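Twitching motility pilus retraction protein (Geobacter sulfurreducens PCA, PDB 5ZFQ) serves as a retraction motor of the type IV pilus, in which a ring of six subunits probably couples ATP hydrolysis to pilus disassembly. Local coordinates at residues 213-218 against 226-231; 168-173 against 179-184; 239-244 against 283-288. All blocks are in the same frame, centred on the assembly; numbering follows the deposited sequence.

Contact 1. Residues 213-218 against 226-231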
# COMPACT_ATOMS: atom_id res chain seq x y z
N ASN A 213 -14.53 0.63 -15.62
CA ASN A 213 -14.56 -0.06 -16.91
C ASN A 213 -15.47 0.66 -17.92
O ASN A 213 -15.07 0.93 -19.04
CB ASN A 213 -15.03 -1.52 -16.74
CG ASN A 213 -13.90 -2.48 -16.40
OD1 ASN A 213 -12.79 -2.07 -16.04
ND2 ASN A 213 -14.19 -3.79 -16.48
N ALA A 214 -16.69 0.97 -17.50
CA ALA A 214 -17.66 1.52 -18.41
C ALA A 214 -17.27 2.92 -18.90
O ALA A 214 -17.63 3.34 -20.01
CB ALA A 214 -19.03 1.55 -17.76
N LEU A 215 -16.51 3.65 -18.09
CA LEU A 215 -16.10 5.00 -18.48
C LEU A 215 -14.83 4.99 -19.34
O LEU A 215 -14.56 5.92 -20.08
CB LEU A 215 -15.89 5.86 -17.24
CG LEU A 215 -17.18 6.34 -16.60
CD1 LEU A 215 -16.88 7.03 -15.29
CD2 LEU A 215 -17.88 7.27 -17.58
N LYS A 216 -14.05 3.92 -19.22
CA LYS A 216 -12.80 3.80 -19.94
C LYS A 216 -12.98 3.90 -21.45
O LYS A 216 -12.03 4.27 -22.16
CB LYS A 216 -12.13 2.48 -19.60
CG LYS A 216 -10.79 2.31 -20.24
CD LYS A 216 -10.33 0.86 -20.18
CE LYS A 216 -8.89 0.73 -20.65
NZ LYS A 216 -8.48 -0.69 -20.51
N TYR A 217 -14.19 3.58 -21.93
CA TYR A 217 -14.45 3.52 -23.37
C TYR A 217 -15.63 4.37 -23.80
O TYR A 217 -16.04 4.31 -24.96
CB TYR A 217 -14.70 2.07 -23.81
CG TYR A 217 -13.50 1.18 -23.74
CD1 TYR A 217 -12.23 1.63 -24.12
CD2 TYR A 217 -13.61 -0.13 -23.28
CE1 TYR A 217 -11.11 0.80 -24.04
CE2 TYR A 217 -12.50 -0.98 -23.21
CZ TYR A 217 -11.25 -0.51 -23.59
OH TYR A 217 -10.15 -1.36 -23.50
N ILE A 218 -16.18 5.15 -22.88
CA ILE A 218 -17.37 5.95 -23.18
C ILE A 218 -17.15 6.92 -24.37
O ILE A 218 -18.08 7.19 -25.15
CB ILE A 218 -17.83 6.74 -21.93
CG1 ILE A 218 -19.22 7.34 -22.17
CG2 ILE A 218 -16.77 7.79 -21.50
CD1 ILE A 218 -20.29 6.31 -22.20
N VAL A 226 -24.82 11.37 -21.57
CA VAL A 226 -24.29 10.30 -20.70
C VAL A 226 -24.69 10.49 -19.26
O VAL A 226 -24.36 11.50 -18.64
CB VAL A 226 -22.73 10.25 -20.71
CG1 VAL A 226 -22.25 9.08 -19.84
CG2 VAL A 226 -22.18 10.20 -22.10
N LEU A 227 -25.40 9.51 -18.70
CA LEU A 227 -25.67 9.50 -17.27
C LEU A 227 -24.58 8.70 -16.59
O LEU A 227 -24.45 7.49 -16.78
CB LEU A 227 -27.05 8.93 -16.97
CG LEU A 227 -27.33 8.58 -15.50
CD1 LEU A 227 -27.15 9.81 -14.60
CD2 LEU A 227 -28.73 7.99 -15.33
N VAL A 228 -23.77 9.41 -15.80
CA VAL A 228 -22.51 8.87 -15.30
C VAL A 228 -22.67 8.26 -13.90
O VAL A 228 -21.80 7.50 -13.46
CB VAL A 228 -21.43 9.97 -15.32
CG1 VAL A 228 -20.51 9.93 -14.11
CG2 VAL A 228 -20.63 9.90 -16.61
N GLY A 229 -23.72 8.59 -13.19
CA GLY A 229 -23.88 8.03 -11.86
C GLY A 229 -23.04 8.80 -10.88
O GLY A 229 -22.61 9.89 -11.17
N GLU A 230 -22.81 8.24 -9.71
CA GLU A 230 -22.05 8.91 -8.67
C GLU A 230 -20.64 9.25 -8.98
O GLU A 230 -19.91 8.44 -9.48
CB GLU A 230 -22.06 8.10 -7.38
CG GLU A 230 -21.47 8.82 -6.16
CD GLU A 230 -21.86 8.21 -4.81
OE1 GLU A 230 -21.31 7.16 -4.42
OE2 GLU A 230 -22.73 8.76 -4.12
N LEU A 231 -20.25 10.45 -8.64
CA LEU A 231 -18.91 10.87 -8.84
C LEU A 231 -18.07 10.35 -7.67
O LEU A 231 -17.64 11.11 -6.83
CB LEU A 231 -18.84 12.38 -8.92
CG LEU A 231 -19.60 13.04 -10.07
CD1 LEU A 231 -19.23 14.49 -10.21
CD2 LEU A 231 -19.38 12.34 -11.37
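Leu215 and Val228 meet through single methyl groups, CD2 of the leucine lying 3.9 Å from CG2 of the valine, and the two side chains cross at about a right angle. Three residues on, just past the helix end, Ile218 and Val226 reach toward each other tip to tip. The isoleucine brings two carbons to this second meeting: its CG1 is 4.1 Å from Val226 CG2, while its CD1 reaches CG1 of the same valine. Having CG1 of Ile218 anti to the backbone N (chi1 -168°) sends the ethyl arm across to the strand. Nothing polar is exchanged, so the fit rests on the shapes of four branched aliphatic groups. A second shell holds these groups in place. Helix 234-245 covers the valines through Thr236 and Leu243, and Ile184 and Val182 of strand 180-185 lie against Leu215 and Ile218. Backbone bonds from Val226 and Val228 to Leu251 fix the strand beside 249-254. Helix 211-216 thus packs on the sheet between two strands it joins in the chain, 198-203 and 225-230, a beta-alpha-beta crossover that passes over strand 180-185, as expected of a RecA-like secretion ATPase core.

Contact 2. Residues 168-173 against 179-184; sequences AIIDKI and DHIVTI
Ile181 extends straight from its strand, CG1 anti to the carbonyl carbon (chi1 -58°) and the chain beyond it fully stretched (chi2 179°), which carries CD1 out to the facing helix. Ile173 turns CG2 to meet it, the branch that stands anti to its own backbone N. The setting is the beta-alpha-beta unit of a P-loop ATPase: helix 162-176 begins at what is probably the Walker A loop and runs back along the sheet to strand 180-185. The axes of the short segments 168-173 and 180-184 accordingly run close to antiparallel, at 161°, and approach to 10.6 Å. Residues one helical turn apart face alternate residues of the strand. Ile181 CD1 comes to 3.7 Å from Ile173 CG2, the two side chains crossing obliquely. The same methyl also lies 4.2 Å from Ile170 CG2, so one carbon of the strand touches two successive turns of the helix. Beside it in the sheet, Leu227 of strand 225-230 touches both Ile170 and Thr183, and Leu251 and Leu249 of strand 249-254 extend the apolar surface to Ile170 and Ile173. Thr183 divides its side chain between two tasks: OG1 is hydrogen-bonded to Glu185 OE2, whereas CG2 sits 4.2 Å from Ile170 CD1.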
# COMPACT_ATOMS: atom_id res chain seq x y z
N ALA A 168 -36.88 11.20 -15.35
CA ALA A 168 -37.80 12.12 -16.02
C ALA A 168 -37.05 12.99 -17.02
O ALA A 168 -37.55 13.29 -18.11
CB ALA A 168 -38.51 12.98 -15.00
N ILE A 169 -35.85 13.41 -16.64
CA ILE A 169 -34.99 14.20 -17.50
C ILE A 169 -34.62 13.42 -18.76
O ILE A 169 -34.73 13.93 -19.88
CB ILE A 169 -33.71 14.64 -16.76
CG1 ILE A 169 -34.03 15.77 -15.78
CG2 ILE A 169 -32.65 15.09 -17.76
CD1 ILE A 169 -32.94 16.07 -14.78
N ILE A 170 -34.20 12.17 -18.57
CA ILE A 170 -33.77 11.36 -19.70
C ILE A 170 -34.95 11.04 -20.61
O ILE A 170 -34.81 11.08 -21.85
CB ILE A 170 -33.08 10.07 -19.22
CG1 ILE A 170 -31.69 10.41 -18.68
CG2 ILE A 170 -32.95 9.07 -20.35
CD1 ILE A 170 -31.15 9.44 -17.68
N ASP A 171 -36.10 10.76 -20.01
CA ASP A 171 -37.31 10.50 -20.77
C ASP A 171 -37.64 11.68 -21.69
O ASP A 171 -37.99 11.49 -22.86
CB ASP A 171 -38.50 10.24 -19.84
CG ASP A 171 -39.76 9.87 -20.60
OD1 ASP A 171 -39.72 9.05 -21.55
OD2 ASP A 171 -40.82 10.43 -20.25
N LYS A 172 -37.52 12.89 -21.15
CA LYS A 172 -37.81 14.09 -21.91
C LYS A 172 -36.81 14.24 -23.06
O LYS A 172 -37.19 14.63 -24.17
CB LYS A 172 -37.77 15.32 -21.00
CG LYS A 172 -38.02 16.62 -21.76
CD LYS A 172 -37.80 17.85 -20.89
CE LYS A 172 -38.12 19.14 -21.64
NZ LYS A 172 -39.57 19.26 -22.05
N ILE A 173 -35.54 13.93 -22.79
CA ILE A 173 -34.50 14.02 -23.78
C ILE A 173 -34.74 13.03 -24.90
O ILE A 173 -34.67 13.37 -26.08
CB ILE A 173 -33.13 13.76 -23.15
CG1 ILE A 173 -32.75 14.92 -22.22
CG2 ILE A 173 -32.05 13.56 -24.22
CD1 ILE A 173 -31.51 14.65 -21.41
N ASP A 179 -30.48 11.85 -30.23
CA ASP A 179 -29.15 11.62 -29.67
C ASP A 179 -28.94 10.16 -29.34
O ASP A 179 -29.87 9.36 -29.39
CB ASP A 179 -28.93 12.46 -28.39
CG ASP A 179 -28.85 13.96 -28.67
OD1 ASP A 179 -28.62 14.37 -29.84
OD2 ASP A 179 -29.02 14.73 -27.68
N HIS A 180 -27.70 9.83 -29.03
CA HIS A 180 -27.33 8.54 -28.48
C HIS A 180 -27.18 8.76 -26.99
O HIS A 180 -26.34 9.54 -26.57
CB HIS A 180 -26.04 8.01 -29.11
CG HIS A 180 -25.55 6.73 -28.50
ND1 HIS A 180 -24.23 6.36 -28.52
CD2 HIS A 180 -26.22 5.75 -27.85
CE1 HIS A 180 -24.10 5.19 -27.91
NE2 HIS A 180 -25.29 4.79 -27.50
N ILE A 181 -28.04 8.10 -26.21
CA ILE A 181 -28.04 8.21 -24.74
C ILE A 181 -27.44 6.97 -24.10
O ILE A 181 -27.99 5.86 -24.21
CB ILE A 181 -29.49 8.41 -24.16
CG1 ILE A 181 -30.16 9.67 -24.73
CG2 ILE A 181 -29.44 8.46 -22.63
CD1 ILE A 181 -31.56 9.90 -24.23
N VAL A 182 -26.30 7.14 -23.43
CA VAL A 182 -25.67 6.05 -22.67
C VAL A 182 -25.74 6.33 -21.17
O VAL A 182 -25.28 7.38 -20.71
CB VAL A 182 -24.18 5.85 -23.05
CG1 VAL A 182 -23.55 4.75 -22.20
CG2 VAL A 182 -24.05 5.58 -24.55
N THR A 183 -26.31 5.41 -20.42
CA THR A 183 -26.34 5.53 -18.96
C THR A 183 -25.44 4.47 -18.33
O THR A 183 -25.26 3.39 -18.88
CB THR A 183 -27.77 5.35 -18.39
OG1 THR A 183 -28.16 3.99 -18.53
CG2 THR A 183 -28.78 6.24 -19.14
N ILE A 184 -24.89 4.77 -17.17
CA ILE A 184 -24.10 3.80 -16.42
C ILE A 184 -24.66 3.84 -15.00
O ILE A 184 -24.52 4.84 -14.29
CB ILE A 184 -22.58 4.13 -16.51
CG1 ILE A 184 -22.09 4.06 -17.96
CG2 ILE A 184 -21.74 3.21 -15.65
CD1 ILE A 184 -20.81 4.89 -18.22

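Contact 3. Residues 239-244 against 283-288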
# COMPACT_ATOMS: atom_id res chain seq x y z
N ALA A 239 -13.84 12.14 -16.01
CA ALA A 239 -14.51 11.66 -17.20
C ALA A 239 -15.74 12.52 -17.48
O ALA A 239 -15.95 12.97 -18.61
CB ALA A 239 -14.89 10.19 -17.06
N ALA A 240 -16.55 12.76 -16.45
CA ALA A 240 -17.71 13.65 -16.54
C ALA A 240 -17.32 15.04 -17.05
O ALA A 240 -17.97 15.56 -17.95
CB ALA A 240 -18.40 13.78 -15.17
N LEU A 241 -16.28 15.63 -16.47
CA LEU A 241 -15.81 16.95 -16.90
C LEU A 241 -15.41 16.94 -18.37
O LEU A 241 -15.65 17.90 -19.10
CB LEU A 241 -14.65 17.41 -16.03
CG LEU A 241 -15.09 17.76 -14.61
CD1 LEU A 241 -13.90 17.93 -13.66
CD2 LEU A 241 -15.99 19.01 -14.64
N THR A 242 -14.81 15.83 -18.78
CA THR A 242 -14.33 15.67 -20.13
C THR A 242 -15.50 15.63 -21.10
O THR A 242 -15.50 16.33 -22.12
CB THR A 242 -13.47 14.40 -20.23
OG1 THR A 242 -12.29 14.60 -19.44
CG2 THR A 242 -13.10 14.06 -21.68
N LEU A 243 -16.50 14.83 -20.77
CA LEU A 243 -17.70 14.75 -21.59
C LEU A 243 -18.33 16.15 -21.71
O LEU A 243 -18.66 16.60 -22.82
CB LEU A 243 -18.68 13.73 -20.99
CG LEU A 243 -18.32 12.25 -21.21
CD1 LEU A 243 -18.91 11.36 -20.16
CD2 LEU A 243 -18.80 11.79 -22.56
N ALA A 244 -18.43 16.84 -20.58
CA ALA A 244 -19.09 18.13 -20.50
C ALA A 244 -18.33 19.22 -21.26
O ALA A 244 -18.95 20.10 -21.86
CB ALA A 244 -19.29 18.54 -19.04
N SER A 283 -16.55 26.08 -13.91
CA SER A 283 -17.16 27.38 -14.17
C SER A 283 -17.66 27.40 -15.61
O SER A 283 -18.67 28.02 -15.91
CB SER A 283 -16.18 28.55 -13.91
OG SER A 283 -14.99 28.46 -14.68
N PHE A 284 -16.95 26.68 -16.47
CA PHE A 284 -17.26 26.63 -17.89
C PHE A 284 -18.43 25.68 -18.22
O PHE A 284 -19.34 26.06 -18.97
CB PHE A 284 -15.99 26.23 -18.67
CG PHE A 284 -16.23 25.96 -20.13
CD1 PHE A 284 -17.11 26.75 -20.88
CD2 PHE A 284 -15.56 24.93 -20.77
CE1 PHE A 284 -17.33 26.51 -22.24
CE2 PHE A 284 -15.77 24.68 -22.13
CZ PHE A 284 -16.66 25.48 -22.86
N VAL A 285 -18.42 24.48 -17.64
CA VAL A 285 -19.30 23.41 -18.12
C VAL A 285 -20.56 23.18 -17.26
O VAL A 285 -21.55 22.62 -17.75
CB VAL A 285 -18.54 22.04 -18.25
CG1 VAL A 285 -17.29 22.18 -19.08
CG2 VAL A 285 -18.23 21.46 -16.88
N LEU A 286 -20.53 23.61 -15.99
CA LEU A 286 -21.66 23.43 -15.08
C LEU A 286 -22.88 24.18 -15.59
O LEU A 286 -22.79 25.38 -15.86
CB LEU A 286 -21.31 23.93 -13.67
CG LEU A 286 -22.07 23.40 -12.45
CD1 LEU A 286 -22.10 21.87 -12.41
CD2 LEU A 286 -21.42 23.94 -11.18
N GLU A 287 -23.99 23.47 -15.76
CA GLU A 287 -25.20 24.10 -16.29
C GLU A 287 -26.31 24.05 -15.26
O GLU A 287 -27.36 24.68 -15.42
CB GLU A 287 -25.66 23.44 -17.60
CG GLU A 287 -24.77 23.76 -18.81
CD GLU A 287 -24.68 25.27 -19.10
OE1 GLU A 287 -25.63 26.03 -18.77
OE2 GLU A 287 -23.62 25.70 -19.64
N GLY A 288 -26.07 23.33 -14.17
CA GLY A 288 -27.06 23.23 -13.12
C GLY A 288 -26.77 22.19 -12.06
O GLY A 288 -26.15 21.15 -12.30
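The backbones of Ala244 and Val285 draw close, their CA atoms 5.8 Å apart, where one helix passes the end of another. Segment 239-244 is regular helix near the close of helix 234-245, with Ala244 N bonded to Ala240 O. Segment 283-288 changes character partway: the last residues of helix 275-285 give way at Leu286, the first to leave helical angles, and the chain continues as strand 286-296. Val285 stands just before that change and aims its side chain at the other helix. Its CB lies 3.7 Å from Ala244 CB, an approach that the small alanine permits. Both methyls touch Ala244. CG1, anti to the carbonyl carbon (chi1 -53°), rests on its backbone, 3.8 Å from the carbonyl O, while CG2 lies against its CB and meets Leu241 CD2 at 4.0 Å, the leucine and valine side chains crossing at about a right angle. In the RecA-like sheet, strands 150-155 and 286-296 are parallel neighbours; Leu151 touches both Ala244 and Val285 and exchanges backbone bonds with Val285 and Glu287. Replacing Val285 by an alanine would remove both methyls and would probably open a gap against helix 234-245, leaving Leu241 CD2 and the Ala244 carbonyl without their neighbours here. Nearby, Arg317 NH1 bonds to the carbonyl oxygens of Ser283 and Leu286, spanning the helix-to-strand change. Thr242, on another side of helix 234-245, is hydrogen-bonded through OG1 to His255 NE2 of a neighbouring subunit.

How the contacts relate
One sheet, packed on both faces, serves all three contacts. Strand 225-230 is the pivot: Val226 and Val228 face helix 234-245 and helix 211-216 with Ile218 just past it, while Leu227 faces the helix of contact 2. The centre of contact 1 lies about 14 Å from that of each other contact. It joins contact 2 through probable backbone hydrogen bonds, Leu227 N to Val182 O at 2.9 Å and Leu227 O to Ile184 N at 2.8 Å, and joins contact 3 where Val226 CG2 comes to 3.8 Å from Leu243 CD2. Contacts 2 and 3 do not touch, their nearest atoms about 7 Å apart. Contact 2 lies on the helix that follows the probable P-loop.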